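Local coordinates for tRNA (adenine(58)-N(1))-methyltransferase catalytic subunit TRM61 C-terminal domain-containing protein (Thermoplasma acidophilum, PDB 1YB2) that probably transfers methyl groups from S-adenosyl-L-methionine to adenines of RNA, perhaps of tRNA as in its family, at residues D33-F38 against P80-R85; G63-L66 against K71-I74; L115-G120 against S169-F174; N192-I197 against V221-A226; D215-T220 against T259-F264. All blocks are in the same frame, centred on the assembly; numbering follows the deposited sequence.

Interaction 1. Residues D33-F38 against P80-R85; sequences DEYGKF and PMYFGR
The guanidinium of Arg-85 reaches back to the carbonyl of Asp-33 and carries the polar half of this contact. NH2 of Arg-85 donates to O of Asp-33 at 2.5 Å, coming nearly along the C=O axis although the oxygen is tilted 22° from the guanidinium plane. NH1 of Arg-85 adds a weak second bond to the same oxygen at 2.9 Å, so one main-chain acceptor receives both terminal nitrogens. A water closes a second polar link, accepting from N of Tyr-35 and donating to O of Arg-85.

The aromatic half is built on the ring of Tyr-35. CB of Arg-85 lies over one face, 3.8 Å from the ring centroid, in a CH-pi contact. From there the arginine bends at chi2 and chi3, which brings the guanidinium past the rim: CE1 of Tyr-35 sits over its centre, 3.3 Å from CZ of Arg-85. The two planes are 44° apart, so they are not stacked. At the ring's other border, CE2 of Tyr-35 meets CD1 of Tyr-82 at 3.4 Å, and the tyrosine rings are inclined at 49° as an oblique aromatic pair. CG of Met-81, a selenomethionine, lies over a face of the Tyr-82 ring.

Both tyrosines also touch Val-30, while Pro-80, Met-81 and Phe-83 pack on Tyr-130, Tyr-127 and Asn-123 of the second subunit. The arrangement holds Tyr-82 and Arg-85 against the loop entering strand 36-39, joining the segment that follows strand 71-76 to the FKBP-like N-terminal sheet.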
# COMPACT_ATOMS: atom_id res chain seq x y z
N ASP A 33 -3.08 -8.75 -20.31
CA ASP A 33 -1.74 -9.39 -20.33
C ASP A 33 -0.53 -8.51 -20.65
O ASP A 33 0.25 -8.20 -19.75
CB ASP A 33 -1.72 -10.71 -21.12
CG ASP A 33 -2.10 -10.53 -22.56
OD1 ASP A 33 -3.10 -9.85 -22.82
OD2 ASP A 33 -1.39 -11.09 -23.44
N GLU A 34 -0.36 -8.10 -21.91
CA GLU A 34 0.79 -7.25 -22.28
C GLU A 34 0.57 -5.76 -22.01
O GLU A 34 -0.55 -5.25 -22.10
CB GLU A 34 1.20 -7.46 -23.74
CG GLU A 34 1.71 -8.86 -24.04
CD GLU A 34 3.17 -9.05 -23.63
OE1 GLU A 34 4.03 -8.24 -24.05
OE2 GLU A 34 3.46 -10.03 -22.90
N TYR A 35 1.66 -5.07 -21.67
CA TYR A 35 1.63 -3.63 -21.50
C TYR A 35 2.54 -2.99 -22.53
O TYR A 35 3.45 -3.63 -23.06
CB TYR A 35 2.04 -3.23 -20.08
CG TYR A 35 1.00 -3.56 -19.03
CD1 TYR A 35 0.46 -4.85 -18.92
CD2 TYR A 35 0.56 -2.60 -18.13
CE1 TYR A 35 -0.49 -5.15 -17.95
CE2 TYR A 35 -0.39 -2.90 -17.17
CZ TYR A 35 -0.92 -4.17 -17.08
OH TYR A 35 -1.86 -4.45 -16.11
N GLY A 36 2.28 -1.72 -22.83
CA GLY A 36 3.03 -0.99 -23.84
C GLY A 36 3.18 0.46 -23.44
O GLY A 36 2.75 0.87 -22.36
N LYS A 37 3.81 1.23 -24.33
CA LYS A 37 4.00 2.65 -24.11
C LYS A 37 3.41 3.47 -25.24
O LYS A 37 3.44 3.06 -26.41
CB LYS A 37 5.48 2.99 -23.84
CG LYS A 37 5.93 2.55 -22.43
CD LYS A 37 7.31 3.09 -22.01
CE LYS A 37 8.46 2.23 -22.54
NZ LYS A 37 9.72 2.37 -21.73
N PHE A 38 2.83 4.60 -24.88
CA PHE A 38 2.19 5.49 -25.84
C PHE A 38 2.80 6.90 -25.76
O PHE A 38 2.99 7.43 -24.67
CB PHE A 38 0.68 5.54 -25.58
CG PHE A 38 -0.08 6.39 -26.56
CD1 PHE A 38 -0.28 5.96 -27.87
CD2 PHE A 38 -0.59 7.62 -26.18
CE1 PHE A 38 -0.97 6.74 -28.78
CE2 PHE A 38 -1.29 8.42 -27.09
CZ PHE A 38 -1.47 7.97 -28.39
N PRO A 80 1.84 3.84 -10.35
CA PRO A 80 2.87 2.92 -9.89
C PRO A 80 2.49 1.44 -9.99
O PRO A 80 3.39 0.61 -10.06
CB PRO A 80 3.08 3.32 -8.41
CG PRO A 80 1.88 4.02 -8.03
CD PRO A 80 1.40 4.74 -9.26
N MSE A 81 1.20 1.12 -10.03
CA MSE A 81 0.79 -0.27 -10.25
C MSE A 81 1.25 -0.82 -11.60
O MSE A 81 1.36 -2.03 -11.73
CB MSE A 81 -0.72 -0.53 -10.03
CG MSE A 81 -1.66 0.02 -11.08
SE MSE A 81 -3.54 -0.75 -10.83
CE MSE A 81 -3.24 -1.75 -9.20
N TYR A 82 1.52 0.06 -12.57
CA TYR A 82 1.96 -0.36 -13.91
C TYR A 82 3.47 -0.41 -14.11
O TYR A 82 3.96 -0.95 -15.12
CB TYR A 82 1.35 0.54 -14.98
CG TYR A 82 -0.15 0.66 -14.92
CD1 TYR A 82 -0.95 -0.47 -14.79
CD2 TYR A 82 -0.77 1.91 -14.97
CE1 TYR A 82 -2.37 -0.37 -14.72
CE2 TYR A 82 -2.16 2.02 -14.91
CZ TYR A 82 -2.96 0.88 -14.78
OH TYR A 82 -4.34 0.99 -14.73
N PHE A 83 4.21 0.17 -13.16
CA PHE A 83 5.65 0.38 -13.30
C PHE A 83 6.38 -0.91 -13.64
O PHE A 83 7.12 -0.96 -14.60
CB PHE A 83 6.22 1.03 -12.03
CG PHE A 83 7.71 1.32 -12.09
CD1 PHE A 83 8.18 2.52 -12.64
CD2 PHE A 83 8.62 0.41 -11.59
CE1 PHE A 83 9.55 2.79 -12.67
CE2 PHE A 83 10.00 0.67 -11.62
CZ PHE A 83 10.46 1.87 -12.16
N GLY A 84 6.15 -1.96 -12.87
CA GLY A 84 6.83 -3.23 -13.10
C GLY A 84 6.53 -3.91 -14.43
O GLY A 84 7.36 -4.67 -14.96
N ARG A 85 5.35 -3.63 -14.99
CA ARG A 85 4.92 -4.21 -16.27
C ARG A 85 5.52 -3.48 -17.48
O ARG A 85 5.69 -4.08 -18.54
CB ARG A 85 3.39 -4.18 -16.40
CG ARG A 85 2.61 -4.96 -15.32
CD ARG A 85 2.74 -6.48 -15.51
NE ARG A 85 1.45 -7.16 -15.66
CZ ARG A 85 1.06 -7.78 -16.78
NH1 ARG A 85 -0.15 -8.36 -16.84
NH2 ARG A 85 1.87 -7.82 -17.84
O HOH W 1 4.30 -6.16 -20.12

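Interaction 2. Residues G63-L66 against K71-I74; sequences GDEL and KSFI
Glu-65 and Leu-66 run antiparallel to Ile-74 and Phe-73, Leu-66 with Phe-73 forming the hydrogen-bonded pair and Glu-65 with Ile-74 the non-hydrogen-bonded one. N of Leu-66 donates to O of Phe-73 at 2.7 Å, and N of Phe-73 returns a bond to O of Leu-66 at 2.8 Å. The pairing is reinforced by CA-H...O contacts on the flanks, from CA of Glu-65 to O of Phe-73 (3.3 Å) and from CA of Ile-74 to O of Asp-64 (3.4 Å).

On the sheet face of Glu-65 and Ile-74, the glutamate stretches diagonally over the neighbouring strand. Its CG stands trans to the backbone N (chi1 178°) and the chain stays extended beyond, which carries the carboxylate past Ile-74 to Ser-72. There OG of Ser-72 donates to OE1 of Glu-65 at 2.6 Å, a short diagonal bond, since Glu-65 is paired with Ile-74, two residues after Ser-72. On the way, CB of Glu-65 rests on CD1 of Ile-74 at 3.8 Å, while CG2 of the isoleucine turns to CA of Gly-63 at the same separation. On the other face, Leu-66 and Phe-73 hardly meet by their side chains; NZ of Lys-71 lies over one face of the Phe-73 ring and hydrogen-bonds to Ser-31.

The two strands, 65-68 and 71-76, make a beta hairpin within the FKBP-like sheet. Strand 272-274 runs beside 65-68, with Tyr-273 against Leu-66, and strand 28-30 flanks 71-76, with Leu-29 touching both Leu-66 and Phe-73.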
# COMPACT_ATOMS: atom_id res chain seq x y z
N GLY A 63 -8.34 5.93 -21.07
CA GLY A 63 -9.56 5.13 -21.23
C GLY A 63 -9.85 4.74 -22.69
O GLY A 63 -10.65 3.84 -22.92
N ASP A 64 -9.22 5.40 -23.67
CA ASP A 64 -9.43 5.02 -25.09
C ASP A 64 -8.90 3.60 -25.33
O ASP A 64 -7.91 3.19 -24.74
CB ASP A 64 -8.75 5.98 -26.10
CG ASP A 64 -9.43 7.35 -26.18
OD1 ASP A 64 -10.51 7.56 -25.59
OD2 ASP A 64 -8.86 8.24 -26.85
N GLU A 65 -9.59 2.84 -26.17
CA GLU A 65 -9.17 1.50 -26.51
C GLU A 65 -8.47 1.53 -27.86
O GLU A 65 -9.02 2.06 -28.85
CB GLU A 65 -10.38 0.56 -26.55
CG GLU A 65 -10.06 -0.85 -26.94
CD GLU A 65 -11.25 -1.81 -26.79
OE1 GLU A 65 -11.04 -3.02 -27.02
OE2 GLU A 65 -12.37 -1.36 -26.44
N LEU A 66 -7.25 1.02 -27.91
CA LEU A 66 -6.50 0.90 -29.15
C LEU A 66 -6.39 -0.59 -29.48
O LEU A 66 -5.84 -1.36 -28.69
CB LEU A 66 -5.11 1.55 -29.05
CG LEU A 66 -4.96 2.96 -28.45
CD1 LEU A 66 -3.50 3.44 -28.49
CD2 LEU A 66 -5.86 3.97 -29.13
N LYS A 71 -5.63 -7.13 -30.98
CA LYS A 71 -5.45 -7.10 -29.53
C LYS A 71 -5.76 -5.72 -28.92
O LYS A 71 -5.23 -4.71 -29.38
CB LYS A 71 -4.05 -7.55 -29.14
CG LYS A 71 -3.92 -7.77 -27.65
CD LYS A 71 -2.52 -8.21 -27.26
CE LYS A 71 -2.43 -8.36 -25.74
NZ LYS A 71 -2.89 -7.14 -25.03
N SER A 72 -6.59 -5.73 -27.88
CA SER A 72 -7.02 -4.52 -27.18
C SER A 72 -6.02 -4.01 -26.13
O SER A 72 -5.57 -4.75 -25.26
CB SER A 72 -8.35 -4.78 -26.47
OG SER A 72 -9.40 -5.01 -27.39
N PHE A 73 -5.73 -2.71 -26.21
CA PHE A 73 -5.01 -2.01 -25.15
C PHE A 73 -5.83 -0.82 -24.72
O PHE A 73 -6.45 -0.17 -25.57
CB PHE A 73 -3.66 -1.52 -25.68
CG PHE A 73 -2.68 -2.61 -25.95
CD1 PHE A 73 -1.80 -3.04 -24.95
CD2 PHE A 73 -2.63 -3.23 -27.20
CE1 PHE A 73 -0.89 -4.07 -25.19
CE2 PHE A 73 -1.71 -4.27 -27.46
CZ PHE A 73 -0.84 -4.68 -26.46
N ILE A 74 -5.80 -0.53 -23.42
CA ILE A 74 -6.45 0.68 -22.89
C ILE A 74 -5.37 1.73 -22.59
O ILE A 74 -4.34 1.42 -21.95
CB ILE A 74 -7.33 0.39 -21.64
CG1 ILE A 74 -8.32 -0.78 -21.89
CG2 ILE A 74 -8.08 1.65 -21.17
CD1 ILE A 74 -9.21 -0.62 -23.17

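Interaction 3. Residues L115-G120 against S169-F174; sequences LEVGVG and SDIADF
Val-117 and Leu-115 line the C-terminal end of a central strand in the Rossmann-like sheet of this methyltransferase family, where they meet Ile-171 and Phe-174 from the loop that follows strand 164-167. The strand then runs into the glycine-bearing loop 118-120, which in this fold borders the cofactor pocket. CG1 of Val-117 presses on CB of Ile-171 at 3.7 Å, and its CG2 approaches CD1 of the isoleucine at 3.8 Å; the side chains lie almost perpendicular to each other. A chi2 of 66° in Ile-171 turns CD1 onto that valine methyl. Two residues earlier on the strand, CD1 of Leu-115 touches CE2 of Phe-174 at 4.1 Å, the two side chains sliding past each other in opposite directions.

Just ahead of Ile-171, OD2 of Asp-170 accepts from N of Ala-172 at 2.8 Å through its anti lone pair, an Asx turn that shapes the loop's start. Asp-170 is a predicted S-adenosyl-L-methionine ligand, as are Glu-142, which accepts a bond from N of Val-119, and Asp-186. No hydrogen bond crosses the contact, and this apolar anchoring is consistent with holding the loop that carries Asp-170 in place.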
# COMPACT_ATOMS: atom_id res chain seq x y z
N LEU A 115 -13.90 7.28 -4.25
CA LEU A 115 -15.19 6.73 -3.84
C LEU A 115 -14.94 5.38 -3.18
O LEU A 115 -14.28 4.51 -3.76
CB LEU A 115 -16.11 6.55 -5.07
CG LEU A 115 -17.48 5.92 -4.77
CD1 LEU A 115 -18.28 6.86 -3.87
CD2 LEU A 115 -18.24 5.65 -6.06
N GLU A 116 -15.43 5.21 -1.95
CA GLU A 116 -15.35 3.95 -1.26
C GLU A 116 -16.76 3.41 -1.01
O GLU A 116 -17.57 4.03 -0.30
CB GLU A 116 -14.58 4.14 0.06
CG GLU A 116 -14.42 2.91 0.90
CD GLU A 116 -13.63 3.18 2.19
OE1 GLU A 116 -13.51 4.35 2.62
OE2 GLU A 116 -13.13 2.20 2.79
N VAL A 117 -17.05 2.25 -1.61
CA VAL A 117 -18.35 1.60 -1.52
C VAL A 117 -18.21 0.41 -0.56
O VAL A 117 -17.54 -0.58 -0.87
CB VAL A 117 -18.84 1.15 -2.92
CG1 VAL A 117 -20.23 0.58 -2.85
CG2 VAL A 117 -18.80 2.34 -3.90
N GLY A 118 -18.80 0.55 0.62
CA GLY A 118 -18.63 -0.41 1.71
C GLY A 118 -17.47 0.03 2.57
O GLY A 118 -16.33 0.12 2.10
N VAL A 119 -17.74 0.32 3.83
CA VAL A 119 -16.74 0.92 4.70
C VAL A 119 -15.99 -0.08 5.61
O VAL A 119 -14.83 0.16 5.95
CB VAL A 119 -17.35 2.09 5.53
CG1 VAL A 119 -18.22 1.57 6.65
CG2 VAL A 119 -16.26 3.02 6.04
N GLY A 120 -16.62 -1.20 5.97
CA GLY A 120 -16.03 -2.12 6.97
C GLY A 120 -15.78 -1.44 8.30
O GLY A 120 -16.66 -0.75 8.82
N SER A 169 -26.61 4.72 2.14
CA SER A 169 -27.49 4.21 1.11
C SER A 169 -26.84 3.00 0.47
O SER A 169 -25.63 2.77 0.64
CB SER A 169 -27.77 5.28 0.05
OG SER A 169 -26.59 5.59 -0.68
N ASP A 170 -27.65 2.23 -0.26
CA ASP A 170 -27.14 1.21 -1.15
C ASP A 170 -26.58 1.92 -2.37
O ASP A 170 -27.14 2.93 -2.82
CB ASP A 170 -28.26 0.26 -1.59
CG ASP A 170 -27.73 -0.98 -2.32
OD1 ASP A 170 -27.70 -2.06 -1.67
OD2 ASP A 170 -27.35 -0.87 -3.52
N ILE A 171 -25.48 1.38 -2.90
CA ILE A 171 -24.85 1.93 -4.10
C ILE A 171 -25.82 2.07 -5.28
O ILE A 171 -25.72 3.01 -6.07
CB ILE A 171 -23.53 1.16 -4.48
CG1 ILE A 171 -22.79 1.85 -5.63
CG2 ILE A 171 -23.80 -0.30 -4.82
CD1 ILE A 171 -22.24 3.23 -5.28
N ALA A 172 -26.79 1.16 -5.37
CA ALA A 172 -27.81 1.22 -6.43
C ALA A 172 -28.58 2.55 -6.42
O ALA A 172 -28.85 3.13 -7.47
CB ALA A 172 -28.78 0.05 -6.31
N ASP A 173 -28.89 3.02 -5.21
CA ASP A 173 -29.67 4.24 -5.01
C ASP A 173 -28.79 5.49 -4.96
O ASP A 173 -29.30 6.60 -5.07
CB ASP A 173 -30.49 4.14 -3.73
CG ASP A 173 -31.35 2.89 -3.71
OD1 ASP A 173 -31.99 2.59 -4.74
OD2 ASP A 173 -31.38 2.22 -2.66
N PHE A 174 -27.48 5.30 -4.80
CA PHE A 174 -26.57 6.41 -4.62
C PHE A 174 -26.51 7.28 -5.86
O PHE A 174 -26.31 6.80 -6.96
CB PHE A 174 -25.16 5.92 -4.24
CG PHE A 174 -24.14 7.02 -4.12
CD1 PHE A 174 -24.28 8.01 -3.16
CD2 PHE A 174 -23.04 7.05 -4.98
CE1 PHE A 174 -23.34 9.03 -3.05
CE2 PHE A 174 -22.09 8.06 -4.88
CZ PHE A 174 -22.24 9.05 -3.91

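Interaction 4. Residues N192-I197 against V221-A226; sequences NHVQKI and VLSLSA
OG of Ser-223 bonds to the carbonyl of Thr-220, one helical turn earlier, and lies against both methyls of Val-194, with CG1 and CG2 of the valine each 3.7 Å from it. The hydroxyl occupies the position between the serine's own backbone N and carbonyl carbon (chi1 76°), folded back toward its helix, which permits the bond to Thr-220 while its outer side meets hydrocarbon. CG2 of Val-194 also comes to 3.6 Å from O of Ser-223, so this branch of the valine abuts the backbone as well as the side chain. The other branch, CG1, extends toward CD2 of Leu-224 at 4.2 Å. Leu-224 in turn leans on Phe-209, His-231 and Thr-263, and Val-194 on Met-229 and Ser-227, placing the pair where two helices rest on the sheet.

Farther out, Gln-195 bends at chi2 and brings NE2 to 2.8 Å from O of Ala-226, but the angle is too poor for a hydrogen bond. Within helix 194-199, N of Ile-197 donates to O of His-193 at 2.9 Å, holding the first turn that presents Val-194, and His-193 takes the N-cap position.

The chemistry is mostly van der Waals: a branched aliphatic residue at the start of helix 194-199 fits against Ser-223 and Leu-224, and the serine hydroxyl it meets is already satisfied by Thr-220. No hydrogen bond crosses between the two segments, so shape and dispersion carry the contact.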
# COMPACT_ATOMS: atom_id res chain seq x y z
N ASN A 192 -23.70 -6.73 -9.52
CA ASN A 192 -25.01 -6.11 -9.72
C ASN A 192 -24.93 -4.60 -9.82
O ASN A 192 -25.96 -3.94 -10.05
CB ASN A 192 -25.97 -6.51 -8.60
CG ASN A 192 -26.47 -7.93 -8.73
OD1 ASN A 192 -26.72 -8.42 -9.84
ND2 ASN A 192 -26.60 -8.62 -7.61
N HIS A 193 -23.73 -4.05 -9.64
CA HIS A 193 -23.54 -2.59 -9.57
C HIS A 193 -22.41 -2.05 -10.43
O HIS A 193 -22.02 -0.89 -10.30
CB HIS A 193 -23.36 -2.17 -8.11
CG HIS A 193 -24.42 -2.72 -7.21
ND1 HIS A 193 -25.74 -2.33 -7.31
CD2 HIS A 193 -24.37 -3.64 -6.23
CE1 HIS A 193 -26.45 -3.00 -6.41
NE2 HIS A 193 -25.64 -3.79 -5.75
N VAL A 194 -21.89 -2.89 -11.33
CA VAL A 194 -20.78 -2.48 -12.17
C VAL A 194 -21.14 -1.34 -13.13
O VAL A 194 -20.36 -0.42 -13.28
CB VAL A 194 -20.06 -3.68 -12.87
CG1 VAL A 194 -19.14 -4.36 -11.87
CG2 VAL A 194 -21.06 -4.68 -13.45
N GLN A 195 -22.33 -1.35 -13.73
CA GLN A 195 -22.69 -0.27 -14.64
C GLN A 195 -22.85 1.06 -13.89
O GLN A 195 -22.34 2.09 -14.34
CB GLN A 195 -23.92 -0.61 -15.47
CG GLN A 195 -23.81 -0.07 -16.89
CD GLN A 195 -24.15 -1.09 -17.97
OE1 GLN A 195 -24.93 -0.79 -18.88
NE2 GLN A 195 -23.58 -2.29 -17.87
N LYS A 196 -23.53 1.02 -12.75
CA LYS A 196 -23.61 2.15 -11.84
C LYS A 196 -22.23 2.71 -11.43
O LYS A 196 -21.98 3.92 -11.55
CB LYS A 196 -24.41 1.77 -10.59
CG LYS A 196 -24.49 2.87 -9.53
CD LYS A 196 -25.15 4.11 -10.09
CE LYS A 196 -25.87 4.87 -9.00
NZ LYS A 196 -26.26 6.24 -9.46
N ILE A 197 -21.37 1.84 -10.92
CA ILE A 197 -20.00 2.21 -10.50
C ILE A 197 -19.22 2.79 -11.68
O ILE A 197 -18.60 3.86 -11.57
CB ILE A 197 -19.24 1.00 -9.84
CG1 ILE A 197 -19.86 0.65 -8.47
CG2 ILE A 197 -17.73 1.33 -9.62
CD1 ILE A 197 -19.36 -0.71 -7.89
N VAL A 221 -15.53 -10.72 -12.20
CA VAL A 221 -14.72 -10.54 -13.41
C VAL A 221 -15.58 -10.70 -14.66
O VAL A 221 -15.49 -9.91 -15.60
CB VAL A 221 -13.49 -11.50 -13.45
CG1 VAL A 221 -12.82 -11.45 -14.83
CG2 VAL A 221 -12.48 -11.12 -12.37
N LEU A 222 -16.45 -11.71 -14.65
CA LEU A 222 -17.36 -11.98 -15.76
C LEU A 222 -18.30 -10.82 -16.02
O LEU A 222 -18.67 -10.59 -17.15
CB LEU A 222 -18.15 -13.27 -15.51
CG LEU A 222 -17.58 -14.60 -16.03
CD1 LEU A 222 -16.05 -14.64 -16.02
CD2 LEU A 222 -18.14 -15.77 -15.24
N SER A 223 -18.67 -10.09 -14.97
CA SER A 223 -19.56 -8.93 -15.12
C SER A 223 -18.90 -7.66 -15.70
O SER A 223 -19.61 -6.73 -16.08
CB SER A 223 -20.21 -8.58 -13.78
OG SER A 223 -19.29 -7.91 -12.92
N LEU A 224 -17.57 -7.61 -15.74
CA LEU A 224 -16.84 -6.37 -16.10
C LEU A 224 -17.03 -5.77 -17.53
O LEU A 224 -17.29 -4.54 -17.69
CB LEU A 224 -15.34 -6.51 -15.78
CG LEU A 224 -14.96 -6.57 -14.29
CD1 LEU A 224 -13.45 -6.81 -14.14
CD2 LEU A 224 -15.37 -5.33 -13.52
N SER A 225 -16.87 -6.60 -18.55
CA SER A 225 -16.95 -6.12 -19.95
C SER A 225 -18.26 -5.39 -20.30
O SER A 225 -18.22 -4.35 -20.96
CB SER A 225 -16.71 -7.26 -20.94
OG SER A 225 -17.69 -8.25 -20.76
N ALA A 226 -19.40 -5.93 -19.88
CA ALA A 226 -20.70 -5.27 -20.15
C ALA A 226 -20.85 -3.89 -19.48
O ALA A 226 -21.76 -3.11 -19.83
CB ALA A 226 -21.87 -6.18 -19.78

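Interaction 5. Residues D215-T220 against T259-F264; sequences DQSEKT and TAFITF
Phe-261 is the first residue of segment 259-264 to meet helix 214-223. Its CB lies 3.8 Å from both CB and OG of Ser-217, the serine side chain coming in obliquely to the ring. The side chain of Phe-261 also touches Phe-214 and Glu-236, and Ile-242 of the second subunit. O of Phe-261 accepts a weak bond from a water at 3.0 Å.

The next residue, Ile-262, turns to the other side of the sheet against Thr-208 and Tyr-210, as alternation along a strand requires. The strand is antiparallel both to strand 205-211 and to strand 229-242. This is the reversed strand inserted near the edge of an otherwise parallel sheet that marks the Rossmann-like methyltransferases, and helix 214-223 packs over it. In that helix Thr-220, whose CB also points to the strand, turns its OG1 back to O of Gln-216.

At Thr-263 the side chain faces the helix again. Its OG1 is 3.9 Å from OG of Ser-217, too far for a direct bond, and the same water spans the gap, at 2.6 Å from OG1 of Thr-263 and 2.8 Å from OG of Ser-217. With chi1 at -172°, OG of Ser-217 swings away from its own backbone N and reaches the water. OG1 of Thr-263 also bonds to OG1 of Thr-234 on the neighbouring strand, 229-242.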
# COMPACT_ATOMS: atom_id res chain seq x y z
N ASP A 215 -15.36 -17.99 -6.15
CA ASP A 215 -16.59 -17.96 -6.94
C ASP A 215 -17.17 -16.55 -7.14
O ASP A 215 -17.64 -16.22 -8.21
CB ASP A 215 -17.63 -18.93 -6.38
CG ASP A 215 -17.24 -20.41 -6.58
OD1 ASP A 215 -16.48 -20.72 -7.55
OD2 ASP A 215 -17.68 -21.27 -5.77
N GLN A 216 -17.11 -15.73 -6.10
CA GLN A 216 -17.58 -14.34 -6.17
C GLN A 216 -16.65 -13.48 -7.03
O GLN A 216 -17.10 -12.61 -7.81
CB GLN A 216 -17.72 -13.77 -4.75
CG GLN A 216 -18.86 -14.44 -3.98
CD GLN A 216 -19.08 -13.87 -2.59
OE1 GLN A 216 -18.80 -12.71 -2.33
NE2 GLN A 216 -19.61 -14.70 -1.69
N SER A 217 -15.35 -13.74 -6.88
CA SER A 217 -14.29 -13.12 -7.67
C SER A 217 -14.53 -13.36 -9.16
O SER A 217 -14.48 -12.42 -9.97
CB SER A 217 -12.93 -13.66 -7.21
OG SER A 217 -11.84 -12.98 -7.80
N GLU A 218 -14.82 -14.61 -9.52
CA GLU A 218 -15.04 -15.01 -10.90
C GLU A 218 -16.31 -14.36 -11.48
O GLU A 218 -16.30 -13.87 -12.60
CB GLU A 218 -15.10 -16.53 -11.00
CG GLU A 218 -15.48 -17.08 -12.38
CD GLU A 218 -15.43 -18.59 -12.41
OE1 GLU A 218 -16.07 -19.23 -11.53
OE2 GLU A 218 -14.76 -19.14 -13.32
N LYS A 219 -17.38 -14.36 -10.70
CA LYS A 219 -18.62 -13.69 -11.09
C LYS A 219 -18.41 -12.17 -11.32
O LYS A 219 -18.98 -11.57 -12.23
CB LYS A 219 -19.67 -13.89 -10.00
CG LYS A 219 -21.09 -13.65 -10.46
CD LYS A 219 -22.09 -14.20 -9.44
CE LYS A 219 -23.53 -13.96 -9.89
NZ LYS A 219 -23.77 -14.34 -11.33
N THR A 220 -17.61 -11.56 -10.45
CA THR A 220 -17.26 -10.15 -10.58
C THR A 220 -16.53 -9.89 -11.90
O THR A 220 -16.85 -8.94 -12.63
CB THR A 220 -16.44 -9.68 -9.38
OG1 THR A 220 -17.21 -9.83 -8.18
CG2 THR A 220 -15.99 -8.20 -9.53
N THR A 259 -7.47 -14.72 3.68
CA THR A 259 -7.46 -14.70 2.21
C THR A 259 -8.38 -13.65 1.61
O THR A 259 -9.56 -13.58 1.96
CB THR A 259 -7.85 -16.07 1.65
OG1 THR A 259 -6.87 -17.04 2.01
CG2 THR A 259 -7.96 -16.03 0.13
N ALA A 260 -7.84 -12.83 0.72
CA ALA A 260 -8.62 -11.86 -0.05
C ALA A 260 -8.48 -12.12 -1.55
O ALA A 260 -7.41 -12.55 -2.02
CB ALA A 260 -8.18 -10.45 0.26
N PHE A 261 -9.55 -11.85 -2.29
CA PHE A 261 -9.52 -11.92 -3.75
C PHE A 261 -9.72 -10.50 -4.25
O PHE A 261 -10.75 -9.88 -3.99
CB PHE A 261 -10.61 -12.87 -4.25
CG PHE A 261 -10.36 -14.32 -3.90
CD1 PHE A 261 -9.82 -15.20 -4.84
CD2 PHE A 261 -10.61 -14.79 -2.61
CE1 PHE A 261 -9.57 -16.52 -4.51
CE2 PHE A 261 -10.36 -16.13 -2.28
CZ PHE A 261 -9.83 -16.99 -3.24
N ILE A 262 -8.71 -9.97 -4.93
CA ILE A 262 -8.70 -8.56 -5.29
C ILE A 262 -8.68 -8.41 -6.80
O ILE A 262 -7.75 -8.89 -7.46
CB ILE A 262 -7.50 -7.83 -4.66
CG1 ILE A 262 -7.47 -8.07 -3.13
CG2 ILE A 262 -7.56 -6.32 -5.01
CD1 ILE A 262 -6.09 -7.73 -2.50
N THR A 263 -9.72 -7.78 -7.34
CA THR A 263 -9.85 -7.55 -8.78
C THR A 263 -9.61 -6.07 -9.10
O THR A 263 -10.17 -5.18 -8.45
CB THR A 263 -11.27 -7.96 -9.27
OG1 THR A 263 -11.42 -9.38 -9.13
CG2 THR A 263 -11.52 -7.56 -10.75
N PHE A 264 -8.75 -5.81 -10.08
CA PHE A 264 -8.53 -4.46 -10.60
C PHE A 264 -9.09 -4.33 -12.00
O PHE A 264 -8.90 -5.22 -12.83
CB PHE A 264 -7.03 -4.14 -10.65
CG PHE A 264 -6.34 -4.21 -9.33
CD1 PHE A 264 -5.63 -5.36 -8.96
CD2 PHE A 264 -6.42 -3.15 -8.42
CE1 PHE A 264 -4.98 -5.44 -7.71
CE2 PHE A 264 -5.77 -3.21 -7.17
CZ PHE A 264 -5.05 -4.36 -6.82
O HOH W 2 -11.89 -10.39 -6.74

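Overall arrangement
From the N terminus, interaction 1 closes a loop of 41 residues between the approach to strand 36-39 and helix 83-86, and the tight hairpin of interaction 2, with four residues between its segments, lies within that loop; the two touch in the FKBP-like region. Interaction 3 follows in series, closing 48 residues between strand 113-117 and the loop after strand 164-167. Interactions 4 and 5 close 23 and 38 residues and cross, sharing helix 214-223, whose later residues meet helix 194-199 and whose middle meets strand 258-267. Interaction 3 touches interaction 4 through Ile-171 and His-193, while Met-81 against Phe-264 links interaction 1 to interaction 5, bridging the two parts of the protein.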